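Local coordinates for protein tRNA (cytosine(38)-C(5))-methyltransferase (Schizosaccharomyces pombe, PDB 6FDF) that transfers a methyl group from S-adenosyl-L-methionine to carbon 5 of cytosine 38 in the anticodon loop of tRNA(Asp) and, less efficiently, tRNA(Glu), at residues Ala34-Ala39 / Gly55-His60; Pro119-Ile124 / Leu327-Leu332; Asn158-Pro163 / Asp185-Ser190; Tyr205-Arg210 / Ala283-Arg288. All coordinates share one frame; numbering follows the deposited sequence.

How the contacts relate
Contacts 1 and 2 lie on the seven-stranded mixed sheet of the S-adenosylmethionine-binding domain, their centres 19 Å apart: contact 1 at the edge strand 58-60, contact 2 where the C-terminal helix 318-328 ends against the inner strand 121-127. Along the chain contact 1 is complete before the other three begin, whereas contacts 3 and 4, in that order, fall between the two halves of contact 2. Contact 3 touches both of its neighbours, through Leu327 and Glu330 of contact 2 and through Tyr205 of contact 4, 22 Å away between centres. Contacts 2, 3 and 4 thus form a continuous run of packing from strand 121-127 and the end of helix 318-328 to helix 283-289.

Contact 1 (Ala34-Ala39 / Gly55-His60); sequences ADIVCA and GKLAKH
With chi1 at -57°, Leu57 places CG opposite its carbonyl carbon and spreads both methyls against Ile36; Cys38, chi1 -166°, sends SG beside its own carbonyl carbon and toward Lys59. Leu57 CD2 lies 3.6 Å from Ile36 O, while Leu57 CD1 packs 3.9 Å from Ile36 CB. Cys38 SG rests 4.1 Å from Lys59 CB. Between these two side-chain contacts the backbones pair in parallel, Ala39 opposite Ala58. Ala39 N donates to Leu57 O over 3.0 Å, and Lys59 N donates to Ala39 O over 2.7 Å. Strands 34-41 and 58-60 with helix 44-54 form a beta-alpha-beta unit of the Rossmann-like methyltransferase fold, ending at the edge of the sheet. Ala39 and Ala58 turn their methyls to the same face, 4.2 Å apart (CB to CB), packed against Tyr50 of that helix. Asn51 OD1, also from the helix, accepts hydrogen bonds from the backbone N of both Leu57 and Ala58.

Contact 2 (Pro119-Ile124 / Leu327-Leu332); sequences PEYILI and LLLEPL
Strand 121-127 starts at Tyr121 close to the place where helix 318-328 gives out, the CA atoms of Tyr121 and Leu328 lying 7.3 Å apart; Leu329 then leaves helical geometry and a short 3-10 turn follows through Leu332. Tyr121 carries most of the contact. Its chi1 of -56° sets CG opposite the carbonyl carbon, and the ring reaches past the helix end to the turn. Leu329 CD2 sits over one face in a CH-pi contact, 4.0 Å from the ring centroid of Tyr121 and 22° off the normal, displaced toward the rim. Tyr121 CE2 approaches Leu328 O to 3.3 Å; this carbonyl, near the helix C-terminus, is hydrogen-bonded by Arg174 NE. At the far end of the ring the hydroxyl rests on carbon, with Tyr121 OH 3.4 Å from Pro331 CB and also against Leu332 CG. Deeper in, Leu328 CD2 slips past the backbone to meet Leu123 CB at 3.9 Å. Arg174 belongs to strand 168-175, the antiparallel neighbour of strand 121-127, and its NH1 also binds Leu327 O, tying the helix end to the sheet. Strand 78-81 runs parallel along the other edge of 121-127, while Ile122 points away from the C-terminal helix and packs on Leu143 of helix 134-145.

Contact 3 (Asn158-Pro163 / Asp185-Ser190); sequences NQFNIP and DVFQFS
Gln159 O and Ser190 OG are joined through a water, which donates to Gln159 O at 2.7 Å and lies 2.9 Å from Ser190 OG. The rest of the contact is apolar and centres on two phenylalanines. The rings of Phe160 and Phe187 are nearly parallel, with planes 10° apart and centroids 4.7 Å apart, but are slid so far that they barely overlap: Phe187 CE1 hangs over the rim of one Phe160 face, 3.5 Å from Phe160 CZ. Two further groups meet Phe160 at its edge, Ser190 CB 3.5 Å from Phe160 CD2 and Val186 CG1 3.8 Å from Phe160 CZ. Beside the pair, Gln159 lays CB near the plane of the Phe187 ring, 3.8 Å from Phe187 CE1, while its amide oxygen accepts from Ser156 N. Phe160 also meets the ring of Tyr323 in helix 318-328. One segment lies in the connection from strand 148-155, the other in the loop after strand 168-175; the antiparallel pairing of these strands closes this side of the sheet, as in other class I methyltransferases.

Contact 4 (Tyr205-Arg210 / Ala283-Arg288); sequences YLEIER and AREVAR
Glu285 OE2 accepts the backbone N-H of Glu207 over 2.8 Å, at an N-H...O angle of 151°, using the anti lone pair that faces away from its other oxygen. That other oxygen, OE1, is held from the side of the helix start: it takes the N-H of Thr282 and forms a salt bridge with Arg279 NH1. Thr282 just precedes helix 283-289, so this bond ties the Glu285 side chain back to the residue before the helix. The helix probably corresponds to motif IX of cytosine C5-methyltransferases, and here it receives an irregular segment of the loop between strand 168-175 and helix 219-225. Three residues after Glu285, Arg288 extends its chain beside that loop. Its NH1 donates to Tyr205 O, 3.1 Å away and nearly straight at 167°, with the oxygen lying in the guanidinium plane although NH1 stands well above the carbonyl plane of Tyr205. Arg288 NE is paired with Glu294, and CG of Arg284 lies over the rim of one guanidinium face. Tyr205 turns its ring edge to the helix backbone, CD2 3.5 Å from Arg288 O. Glu207 lies across the aliphatic part of Arg284, its OE2 3.6 Å from Arg284 CB; the same oxygen forms a salt bridge with Arg210 NH2 at 2.7 Å and a hydrogen bond with Thr282 OG1. Arg284 NH2, for its part, is bound to Leu296 O.

Contact 1 (Ala34-Ala39 / Gly55-His60)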
loop_
_atom_site.group_PDB
_atom_site.type_symbol
_atom_site.label_atom_id
_atom_site.label_comp_id
_atom_site.label_asym_id
_atom_site.label_seq_id
_atom_site.Cartn_x
_atom_site.Cartn_y
_atom_site.Cartn_z
ATOM N N ALA A 34 -7.614 -9.730 -15.956
ATOM C CA ALA A 34 -6.790 -8.560 -16.214
ATOM C C ALA A 34 -5.450 -8.999 -16.777
ATOM O O ALA A 34 -4.830 -9.937 -16.268
ATOM C CB ALA A 34 -6.583 -7.735 -14.940
ATOM N N ASP A 35 -5.015 -8.322 -17.827
ATOM C CA ASP A 35 -3.675 -8.481 -18.370
ATOM C C ASP A 35 -2.899 -7.220 -18.016
ATOM O O ASP A 35 -3.141 -6.158 -18.596
ATOM C CB ASP A 35 -3.717 -8.708 -19.878
ATOM C CG ASP A 35 -4.622 -9.864 -20.270
ATOM O OD1 ASP A 35 -4.760 -10.816 -19.470
ATOM O OD2 ASP A 35 -5.198 -9.819 -21.378
ATOM N N ILE A 36 -1.994 -7.327 -17.041
ATOM C CA ILE A 36 -1.080 -6.227 -16.751
ATOM C C ILE A 36 -0.161 -6.084 -17.954
ATOM O O ILE A 36 0.754 -6.893 -18.154
ATOM C CB ILE A 36 -0.270 -6.458 -15.459
ATOM C CG1 ILE A 36 -1.193 -6.670 -14.259
ATOM C CG2 ILE A 36 0.663 -5.278 -15.195
ATOM C CD1 ILE A 36 -2.131 -5.549 -14.025
ATOM N N VAL A 37 -0.427 -5.077 -18.783
ATOM C CA VAL A 37 0.388 -4.863 -19.973
ATOM C C VAL A 37 1.803 -4.466 -19.578
ATOM O O VAL A 37 2.789 -4.918 -20.181
ATOM C CB VAL A 37 -0.277 -3.806 -20.873
ATOM C CG1 VAL A 37 0.649 -3.401 -22.009
ATOM C CG2 VAL A 37 -1.596 -4.332 -21.410
ATOM N N CYS A 38 1.926 -3.619 -18.561
ATOM C CA CYS A 38 3.221 -3.159 -18.092
ATOM C C CYS A 38 3.067 -2.725 -16.645
ATOM O O CYS A 38 2.030 -2.175 -16.262
ATOM C CB CYS A 38 3.759 -1.993 -18.932
ATOM S SG CYS A 38 5.528 -1.642 -18.677
ATOM N N ALA A 39 4.101 -2.981 -15.857
ATOM C CA ALA A 39 4.234 -2.455 -14.506
ATOM C C ALA A 39 5.481 -1.587 -14.499
ATOM O O ALA A 39 6.535 -2.023 -14.968
ATOM C CB ALA A 39 4.337 -3.586 -13.483
ATOM N N GLY A 55 5.669 -12.676 -13.033
ATOM C CA GLY A 55 6.127 -12.766 -14.401
ATOM C C GLY A 55 6.790 -11.475 -14.850
ATOM O O GLY A 55 6.651 -10.417 -14.231
ATOM N N LYS A 56 7.534 -11.566 -15.955
ATOM C CA LYS A 56 8.380 -10.456 -16.398
ATOM C C LYS A 56 7.502 -9.385 -17.039
ATOM O O LYS A 56 7.354 -9.295 -18.261
ATOM C CB LYS A 56 9.462 -10.951 -17.347
ATOM C CG LYS A 56 10.306 -12.057 -16.747
ATOM C CD LYS A 56 11.403 -12.502 -17.692
ATOM C CE LYS A 56 12.265 -13.575 -17.050
ATOM N NZ LYS A 56 13.375 -13.994 -17.953
ATOM N N LEU A 57 6.908 -8.560 -16.177
ATOM C CA LEU A 57 6.055 -7.455 -16.587
ATOM C C LEU A 57 6.555 -6.089 -16.138
ATOM O O LEU A 57 6.113 -5.078 -16.698
ATOM C CB LEU A 57 4.628 -7.650 -16.052
ATOM C CG LEU A 57 3.934 -8.949 -16.468
ATOM C CD1 LEU A 57 2.621 -9.107 -15.695
ATOM C CD2 LEU A 57 3.692 -8.959 -17.970
ATOM N N ALA A 58 7.454 -6.027 -15.156
ATOM C CA ALA A 58 7.882 -4.761 -14.571
ATOM C C ALA A 58 9.063 -4.212 -15.357
ATOM O O ALA A 58 10.025 -4.940 -15.633
ATOM C CB ALA A 58 8.258 -4.939 -13.101
ATOM N N LYS A 59 8.987 -2.932 -15.714
ATOM C CA LYS A 59 10.041 -2.257 -16.455
ATOM C C LYS A 59 10.572 -1.050 -15.695
ATOM O O LYS A 59 9.813 -0.327 -15.037
ATOM C CB LYS A 59 9.523 -1.792 -17.825
ATOM C CG LYS A 59 9.487 -2.871 -18.893
ATOM C CD LYS A 59 10.853 -3.061 -19.540
ATOM C CE LYS A 59 11.007 -4.459 -20.117
ATOM N NZ LYS A 59 12.235 -5.132 -19.613
ATOM N N HIS A 60 11.886 -0.860 -15.774
ATOM C CA HIS A 60 12.561 0.266 -15.144
ATOM C C HIS A 60 12.348 1.506 -16.004
ATOM O O HIS A 60 12.886 1.598 -17.113
ATOM C CB HIS A 60 14.048 -0.027 -14.971
ATOM C CG HIS A 60 14.782 1.029 -14.208
ATOM N ND1 HIS A 60 15.163 2.227 -14.775
ATOM C CD2 HIS A 60 15.193 1.077 -12.919
ATOM C CE1 HIS A 60 15.786 2.962 -13.871
ATOM N NE2 HIS A 60 15.816 2.288 -12.736
#

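Contact 2 (Pro119-Ile124 / Leu327-Leu332)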
loop_
_atom_site.group_PDB
_atom_site.type_symbol
_atom_site.label_atom_id
_atom_site.label_comp_id
_atom_site.label_asym_id
_atom_site.label_seq_id
_atom_site.Cartn_x
_atom_site.Cartn_y
_atom_site.Cartn_z
ATOM N N PRO A 119 -8.184 6.303 -20.599
ATOM C CA PRO A 119 -8.564 5.094 -19.863
ATOM C C PRO A 119 -9.959 5.265 -19.285
ATOM O O PRO A 119 -10.344 6.350 -18.846
ATOM C CB PRO A 119 -7.501 4.991 -18.762
ATOM C CG PRO A 119 -6.967 6.383 -18.610
ATOM C CD PRO A 119 -7.033 6.991 -19.987
ATOM N N GLU A 120 -10.733 4.187 -19.311
ATOM C CA GLU A 120 -12.088 4.271 -18.795
ATOM C C GLU A 120 -12.126 4.226 -17.276
ATOM O O GLU A 120 -13.126 4.642 -16.682
ATOM C CB GLU A 120 -12.941 3.158 -19.404
ATOM C CG GLU A 120 -13.179 3.367 -20.895
ATOM C CD GLU A 120 -14.003 2.267 -21.536
ATOM O OE1 GLU A 120 -14.379 1.308 -20.834
ATOM O OE2 GLU A 120 -14.272 2.365 -22.752
ATOM N N TYR A 121 -11.071 3.720 -16.638
ATOM C CA TYR A 121 -11.031 3.601 -15.187
ATOM C C TYR A 121 -9.649 3.980 -14.681
ATOM O O TYR A 121 -8.638 3.589 -15.268
ATOM C CB TYR A 121 -11.371 2.175 -14.731
ATOM C CG TYR A 121 -12.705 1.697 -15.254
ATOM C CD1 TYR A 121 -12.815 1.132 -16.520
ATOM C CD2 TYR A 121 -13.858 1.849 -14.501
ATOM C CE1 TYR A 121 -14.045 0.715 -17.009
ATOM C CE2 TYR A 121 -15.083 1.437 -14.980
ATOM C CZ TYR A 121 -15.169 0.868 -16.229
ATOM O OH TYR A 121 -16.392 0.462 -16.706
ATOM N N ILE A 122 -9.611 4.717 -13.574
ATOM C CA ILE A 122 -8.362 5.101 -12.923
ATOM C C ILE A 122 -8.523 4.885 -11.425
ATOM O O ILE A 122 -9.548 5.261 -10.849
ATOM C CB ILE A 122 -7.986 6.567 -13.210
ATOM C CG1 ILE A 122 -7.884 6.808 -14.716
ATOM C CG2 ILE A 122 -6.684 6.930 -12.513
ATOM C CD1 ILE A 122 -7.673 8.263 -15.071
ATOM N N LEU A 123 -7.517 4.272 -10.801
ATOM C CA LEU A 123 -7.471 4.073 -9.357
ATOM C C LEU A 123 -6.205 4.735 -8.835
ATOM O O LEU A 123 -5.107 4.420 -9.298
ATOM C CB LEU A 123 -7.472 2.585 -9.005
ATOM C CG LEU A 123 -7.261 2.284 -7.522
ATOM C CD1 LEU A 123 -8.410 2.835 -6.740
ATOM C CD2 LEU A 123 -7.123 0.782 -7.295
ATOM N N ILE A 124 -6.362 5.651 -7.880
ATOM C CA ILE A 124 -5.253 6.382 -7.279
ATOM C C ILE A 124 -5.243 6.085 -5.787
ATOM O O ILE A 124 -6.291 6.147 -5.138
ATOM C CB ILE A 124 -5.378 7.897 -7.525
ATOM C CG1 ILE A 124 -5.576 8.179 -9.017
ATOM C CG2 ILE A 124 -4.127 8.628 -7.032
ATOM C CD1 ILE A 124 -5.825 9.639 -9.317
ATOM N N LEU A 327 -15.512 -2.561 -6.815
ATOM C CA LEU A 327 -16.443 -1.445 -6.962
ATOM C C LEU A 327 -16.175 -0.667 -8.243
ATOM O O LEU A 327 -17.093 -0.389 -9.021
ATOM C CB LEU A 327 -16.342 -0.522 -5.751
ATOM C CG LEU A 327 -17.227 0.722 -5.800
ATOM C CD1 LEU A 327 -18.695 0.316 -5.833
ATOM C CD2 LEU A 327 -16.940 1.626 -4.617
ATOM N N LEU A 328 -14.913 -0.305 -8.474
ATOM C CA LEU A 328 -14.570 0.544 -9.611
ATOM C C LEU A 328 -15.028 -0.063 -10.933
ATOM O O LEU A 328 -15.582 0.640 -11.789
ATOM C CB LEU A 328 -13.060 0.781 -9.626
ATOM C CG LEU A 328 -12.473 1.641 -10.744
ATOM C CD1 LEU A 328 -13.081 3.033 -10.734
ATOM C CD2 LEU A 328 -10.941 1.711 -10.617
ATOM N N LEU A 329 -14.798 -1.360 -11.120
ATOM C CA LEU A 329 -14.991 -1.997 -12.415
ATOM C C LEU A 329 -16.377 -2.611 -12.598
ATOM O O LEU A 329 -16.575 -3.360 -13.560
ATOM C CB LEU A 329 -13.923 -3.075 -12.626
ATOM C CG LEU A 329 -12.478 -2.584 -12.535
ATOM C CD1 LEU A 329 -11.533 -3.765 -12.620
ATOM C CD2 LEU A 329 -12.197 -1.567 -13.632
ATOM N N GLU A 330 -17.332 -2.327 -11.710
ATOM C CA GLU A 330 -18.678 -2.883 -11.866
ATOM C C GLU A 330 -19.308 -2.631 -13.235
ATOM O O GLU A 330 -19.941 -3.562 -13.762
ATOM C CB GLU A 330 -19.607 -2.369 -10.754
ATOM C CG GLU A 330 -19.264 -2.945 -9.389
ATOM C CD GLU A 330 -20.302 -2.645 -8.327
ATOM O OE1 GLU A 330 -21.127 -1.729 -8.520
ATOM O OE2 GLU A 330 -20.291 -3.337 -7.290
ATOM N N PRO A 331 -19.206 -1.443 -13.852
ATOM C CA PRO A 331 -19.863 -1.247 -15.157
ATOM C C PRO A 331 -19.335 -2.155 -16.257
ATOM O O PRO A 331 -19.935 -2.187 -17.340
ATOM C CB PRO A 331 -19.581 0.228 -15.482
ATOM C CG PRO A 331 -19.348 0.861 -14.158
ATOM C CD PRO A 331 -18.611 -0.182 -13.370
ATOM N N LEU A 332 -18.243 -2.885 -16.023
ATOM C CA LEU A 332 -17.721 -3.798 -17.030
ATOM C C LEU A 332 -18.466 -5.125 -17.049
ATOM O O LEU A 332 -18.298 -5.895 -18.000
ATOM C CB LEU A 332 -16.228 -4.044 -16.800
ATOM C CG LEU A 332 -15.327 -2.845 -17.095
ATOM C CD1 LEU A 332 -13.884 -3.144 -16.719
ATOM C CD2 LEU A 332 -15.433 -2.471 -18.567
#

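Contact 3 (Asn158-Pro163 / Asp185-Ser190)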
loop_
_atom_site.group_PDB
_atom_site.type_symbol
_atom_site.label_atom_id
_atom_site.label_comp_id
_atom_site.label_asym_id
_atom_site.label_seq_id
_atom_site.Cartn_x
_atom_site.Cartn_y
_atom_site.Cartn_z
ATOM N N ASN A 158 -8.466 -1.519 9.403
ATOM C CA ASN A 158 -9.222 -1.879 10.597
ATOM C C ASN A 158 -10.698 -1.510 10.495
ATOM O O ASN A 158 -11.439 -1.725 11.461
ATOM C CB ASN A 158 -8.585 -1.257 11.849
ATOM C CG ASN A 158 -8.472 0.257 11.779
ATOM O OD1 ASN A 158 -9.262 0.933 11.118
ATOM N ND2 ASN A 158 -7.488 0.800 12.490
ATOM N N GLN A 159 -11.144 -0.987 9.352
ATOM C CA GLN A 159 -12.565 -0.879 9.046
ATOM C C GLN A 159 -13.098 -2.126 8.359
ATOM O O GLN A 159 -14.303 -2.212 8.098
ATOM C CB GLN A 159 -12.825 0.334 8.150
ATOM C CG GLN A 159 -12.426 1.660 8.749
ATOM C CD GLN A 159 -12.654 2.801 7.782
ATOM O OE1 GLN A 159 -11.936 2.939 6.793
ATOM N NE2 GLN A 159 -13.673 3.611 8.046
ATOM N N PHE A 160 -12.220 -3.077 8.048
ATOM C CA PHE A 160 -12.566 -4.279 7.305
ATOM C C PHE A 160 -12.133 -5.515 8.087
ATOM O O PHE A 160 -11.837 -6.557 7.498
ATOM C CB PHE A 160 -11.919 -4.266 5.920
ATOM C CG PHE A 160 -12.342 -3.105 5.053
ATOM C CD1 PHE A 160 -11.685 -1.883 5.138
ATOM C CD2 PHE A 160 -13.386 -3.234 4.149
ATOM C CE1 PHE A 160 -12.060 -0.812 4.339
ATOM C CE2 PHE A 160 -13.770 -2.165 3.346
ATOM C CZ PHE A 160 -13.108 -0.954 3.443
ATOM N N ASN A 161 -12.103 -5.411 9.421
ATOM C CA ASN A 161 -11.761 -6.534 10.301
ATOM C C ASN A 161 -10.352 -7.036 10.030
ATOM O O ASN A 161 -10.102 -8.241 9.965
ATOM C CB ASN A 161 -12.742 -7.679 10.161
ATOM C CG ASN A 161 -12.607 -8.728 11.253
ATOM O OD1 ASN A 161 -12.127 -8.449 12.351
ATOM N ND2 ASN A 161 -13.050 -9.948 10.954
ATOM N N ILE A 162 -9.428 -6.106 9.853
ATOM C CA ILE A 162 -8.020 -6.423 9.691
ATOM C C ILE A 162 -7.303 -5.672 10.807
ATOM O O ILE A 162 -7.460 -4.454 10.928
ATOM C CB ILE A 162 -7.484 -6.009 8.311
ATOM C CG1 ILE A 162 -8.254 -6.740 7.207
ATOM C CG2 ILE A 162 -5.988 -6.274 8.217
ATOM C CD1 ILE A 162 -8.135 -6.079 5.839
ATOM N N PRO A 163 -6.535 -6.347 11.656
ATOM C CA PRO A 163 -5.975 -5.700 12.856
ATOM C C PRO A 163 -4.709 -4.902 12.560
ATOM O O PRO A 163 -3.639 -5.142 13.124
ATOM C CB PRO A 163 -5.714 -6.898 13.777
ATOM C CG PRO A 163 -5.379 -8.010 12.828
ATOM C CD PRO A 163 -6.283 -7.799 11.638
ATOM N N ASP A 185 -19.876 2.293 -0.645
ATOM C CA ASP A 185 -20.418 1.038 -1.154
ATOM C C ASP A 185 -19.433 -0.106 -0.973
ATOM O O ASP A 185 -19.838 -1.274 -0.982
ATOM C CB ASP A 185 -20.800 1.188 -2.627
ATOM C CG ASP A 185 -21.760 2.342 -2.864
ATOM O OD1 ASP A 185 -22.616 2.584 -1.990
ATOM O OD2 ASP A 185 -21.655 3.006 -3.918
ATOM N N VAL A 186 -18.153 0.216 -0.778
ATOM C CA VAL A 186 -17.113 -0.788 -0.641
ATOM C C VAL A 186 -17.348 -1.682 0.567
ATOM O O VAL A 186 -16.846 -2.808 0.608
ATOM C CB VAL A 186 -15.739 -0.083 -0.571
ATOM C CG1 VAL A 186 -15.475 0.490 0.818
ATOM C CG2 VAL A 186 -14.637 -1.008 -0.998
ATOM N N PHE A 187 -18.106 -1.209 1.562
ATOM C CA PHE A 187 -18.335 -2.021 2.750
ATOM C C PHE A 187 -19.320 -3.152 2.498
ATOM O O PHE A 187 -19.333 -4.122 3.261
ATOM C CB PHE A 187 -18.787 -1.118 3.907
ATOM C CG PHE A 187 -17.687 -0.233 4.405
ATOM C CD1 PHE A 187 -16.672 -0.752 5.194
ATOM C CD2 PHE A 187 -17.608 1.090 4.009
ATOM C CE1 PHE A 187 -15.627 0.046 5.623
ATOM C CE2 PHE A 187 -16.552 1.887 4.420
ATOM C CZ PHE A 187 -15.571 1.370 5.238
ATOM N N GLN A 188 -20.124 -3.064 1.436
ATOM C CA GLN A 188 -20.983 -4.172 1.040
ATOM C C GLN A 188 -20.180 -5.375 0.566
ATOM O O GLN A 188 -20.749 -6.464 0.423
ATOM C CB GLN A 188 -21.955 -3.733 -0.055
ATOM C CG GLN A 188 -22.938 -2.661 0.386
ATOM C CD GLN A 188 -23.621 -1.977 -0.782
ATOM O OE1 GLN A 188 -23.909 -2.603 -1.803
ATOM N NE2 GLN A 188 -23.884 -0.682 -0.639
ATOM N N PHE A 189 -18.873 -5.208 0.355
ATOM C CA PHE A 189 -17.984 -6.290 -0.040
ATOM C C PHE A 189 -17.265 -6.925 1.130
ATOM O O PHE A 189 -16.813 -8.068 1.009
ATOM C CB PHE A 189 -16.911 -5.807 -1.018
ATOM C CG PHE A 189 -17.445 -5.345 -2.325
ATOM C CD1 PHE A 189 -18.093 -6.229 -3.170
ATOM C CD2 PHE A 189 -17.263 -4.038 -2.735
ATOM C CE1 PHE A 189 -18.578 -5.809 -4.390
ATOM C CE2 PHE A 189 -17.743 -3.611 -3.957
ATOM C CZ PHE A 189 -18.399 -4.498 -4.787
ATOM N N SER A 190 -17.147 -6.234 2.253
ATOM C CA SER A 190 -16.408 -6.810 3.360
ATOM C C SER A 190 -17.355 -7.763 4.068
ATOM O O SER A 190 -18.292 -7.336 4.752
ATOM C CB SER A 190 -15.885 -5.726 4.299
ATOM O OG SER A 190 -16.941 -5.043 4.951
HETATM O O HOH W 1 -16.378 -3.854 7.553
#

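Contact 4 (Tyr205-Arg210 / Ala283-Arg288)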
loop_
_atom_site.group_PDB
_atom_site.type_symbol
_atom_site.label_atom_id
_atom_site.label_comp_id
_atom_site.label_asym_id
_atom_site.label_seq_id
_atom_site.Cartn_x
_atom_site.Cartn_y
_atom_site.Cartn_z
ATOM N N TYR A 205 -2.378 -13.796 12.203
ATOM C CA TYR A 205 -1.396 -13.489 11.180
ATOM C C TYR A 205 0.007 -13.959 11.535
ATOM O O TYR A 205 0.892 -13.919 10.673
ATOM C CB TYR A 205 -1.381 -11.975 10.911
ATOM C CG TYR A 205 -2.700 -11.461 10.376
ATOM C CD1 TYR A 205 -3.791 -11.284 11.223
ATOM C CD2 TYR A 205 -2.861 -11.167 9.028
ATOM C CE1 TYR A 205 -5.003 -10.834 10.740
ATOM C CE2 TYR A 205 -4.071 -10.705 8.538
ATOM C CZ TYR A 205 -5.138 -10.544 9.399
ATOM O OH TYR A 205 -6.340 -10.084 8.916
ATOM N N LEU A 206 0.235 -14.389 12.775
ATOM C CA LEU A 206 1.587 -14.698 13.216
ATOM C C LEU A 206 2.095 -15.995 12.601
ATOM O O LEU A 206 1.338 -16.946 12.371
ATOM C CB LEU A 206 1.641 -14.801 14.744
ATOM C CG LEU A 206 1.314 -13.540 15.546
ATOM C CD1 LEU A 206 1.369 -13.809 17.045
ATOM C CD2 LEU A 206 2.258 -12.396 15.157
ATOM N N GLU A 207 3.402 -16.030 12.361
ATOM C CA GLU A 207 4.076 -17.294 12.134
ATOM C C GLU A 207 4.209 -18.016 13.467
ATOM O O GLU A 207 4.181 -17.402 14.537
ATOM C CB GLU A 207 5.448 -17.076 11.498
ATOM C CG GLU A 207 5.385 -16.506 10.086
ATOM C CD GLU A 207 6.749 -16.427 9.431
ATOM O OE1 GLU A 207 7.123 -17.363 8.692
ATOM O OE2 GLU A 207 7.460 -15.427 9.668
ATOM N N ILE A 208 4.405 -19.321 13.411
ATOM C CA ILE A 208 4.529 -20.044 14.665
ATOM C C ILE A 208 5.786 -20.877 14.731
ATOM O O ILE A 208 6.321 -21.353 13.722
ATOM C CB ILE A 208 3.325 -20.977 14.938
ATOM C CG1 ILE A 208 3.411 -22.206 14.032
ATOM C CG2 ILE A 208 2.028 -20.239 14.752
ATOM C CD1 ILE A 208 2.802 -21.997 12.684
ATOM N N GLU A 209 6.268 -21.008 15.962
ATOM C CA GLU A 209 7.412 -21.830 16.313
ATOM C C GLU A 209 8.556 -21.647 15.329
ATOM O O GLU A 209 9.104 -22.607 14.790
ATOM C CB GLU A 209 6.975 -23.285 16.427
ATOM C CG GLU A 209 5.953 -23.508 17.542
ATOM C CD GLU A 209 5.547 -24.959 17.697
ATOM O OE1 GLU A 209 6.025 -25.801 16.909
ATOM O OE2 GLU A 209 4.753 -25.256 18.614
ATOM N N ARG A 210 8.895 -20.387 15.081
ATOM C CA ARG A 210 10.132 -20.036 14.404
ATOM C C ARG A 210 11.211 -19.737 15.438
ATOM O O ARG A 210 10.936 -19.558 16.627
ATOM C CB ARG A 210 9.938 -18.824 13.489
ATOM C CG ARG A 210 9.021 -19.042 12.305
ATOM C CD ARG A 210 9.179 -17.893 11.315
ATOM N NE ARG A 210 10.565 -17.725 10.886
ATOM C CZ ARG A 210 11.010 -16.688 10.181
ATOM N NH1 ARG A 210 12.290 -16.620 9.838
ATOM N NH2 ARG A 210 10.180 -15.718 9.816
ATOM N N ALA A 283 8.932 -10.048 8.292
ATOM C CA ALA A 283 8.446 -9.481 7.036
ATOM C C ALA A 283 7.271 -10.280 6.488
ATOM O O ALA A 283 6.356 -9.699 5.890
ATOM C CB ALA A 283 9.571 -9.407 6.003
ATOM N N ARG A 284 7.263 -11.599 6.704
ATOM C CA ARG A 284 6.115 -12.407 6.300
ATOM C C ARG A 284 4.855 -11.986 7.047
ATOM O O ARG A 284 3.768 -11.916 6.460
ATOM C CB ARG A 284 6.401 -13.891 6.537
ATOM C CG ARG A 284 5.175 -14.779 6.350
ATOM C CD ARG A 284 4.734 -14.783 4.893
ATOM N NE ARG A 284 5.761 -15.318 4.010
ATOM C CZ ARG A 284 5.739 -15.191 2.687
ATOM N NH1 ARG A 284 4.739 -14.544 2.103
ATOM N NH2 ARG A 284 6.714 -15.715 1.952
ATOM N N GLU A 285 4.984 -11.691 8.341
ATOM C CA GLU A 285 3.825 -11.267 9.118
ATOM C C GLU A 285 3.348 -9.891 8.675
ATOM O O GLU A 285 2.138 -9.645 8.600
ATOM C CB GLU A 285 4.165 -11.282 10.608
ATOM C CG GLU A 285 4.397 -12.704 11.131
ATOM C CD GLU A 285 5.007 -12.733 12.518
ATOM O OE1 GLU A 285 5.655 -11.738 12.904
ATOM O OE2 GLU A 285 4.856 -13.763 13.215
ATOM N N VAL A 286 4.282 -8.986 8.364
ATOM C CA VAL A 286 3.894 -7.681 7.835
ATOM C C VAL A 286 3.154 -7.852 6.512
ATOM O O VAL A 286 2.097 -7.249 6.287
ATOM C CB VAL A 286 5.129 -6.772 7.685
ATOM C CG1 VAL A 286 4.749 -5.464 7.016
ATOM C CG2 VAL A 286 5.768 -6.507 9.051
ATOM N N ALA A 287 3.696 -8.691 5.621
ATOM C CA ALA A 287 3.025 -8.960 4.352
ATOM C C ALA A 287 1.613 -9.493 4.575
ATOM O O ALA A 287 0.664 -9.068 3.903
ATOM C CB ALA A 287 3.849 -9.945 3.517
ATOM N N ARG A 288 1.458 -10.435 5.508
ATOM C CA ARG A 288 0.137 -10.982 5.806
ATOM C C ARG A 288 -0.804 -9.905 6.330
ATOM O O ARG A 288 -1.964 -9.826 5.911
ATOM C CB ARG A 288 0.262 -12.110 6.826
ATOM C CG ARG A 288 0.905 -13.373 6.301
ATOM C CD ARG A 288 1.109 -14.340 7.453
ATOM N NE ARG A 288 1.632 -15.631 7.021
ATOM C CZ ARG A 288 1.960 -16.611 7.856
ATOM N NH1 ARG A 288 1.824 -16.440 9.163
ATOM N NH2 ARG A 288 2.422 -17.759 7.383
#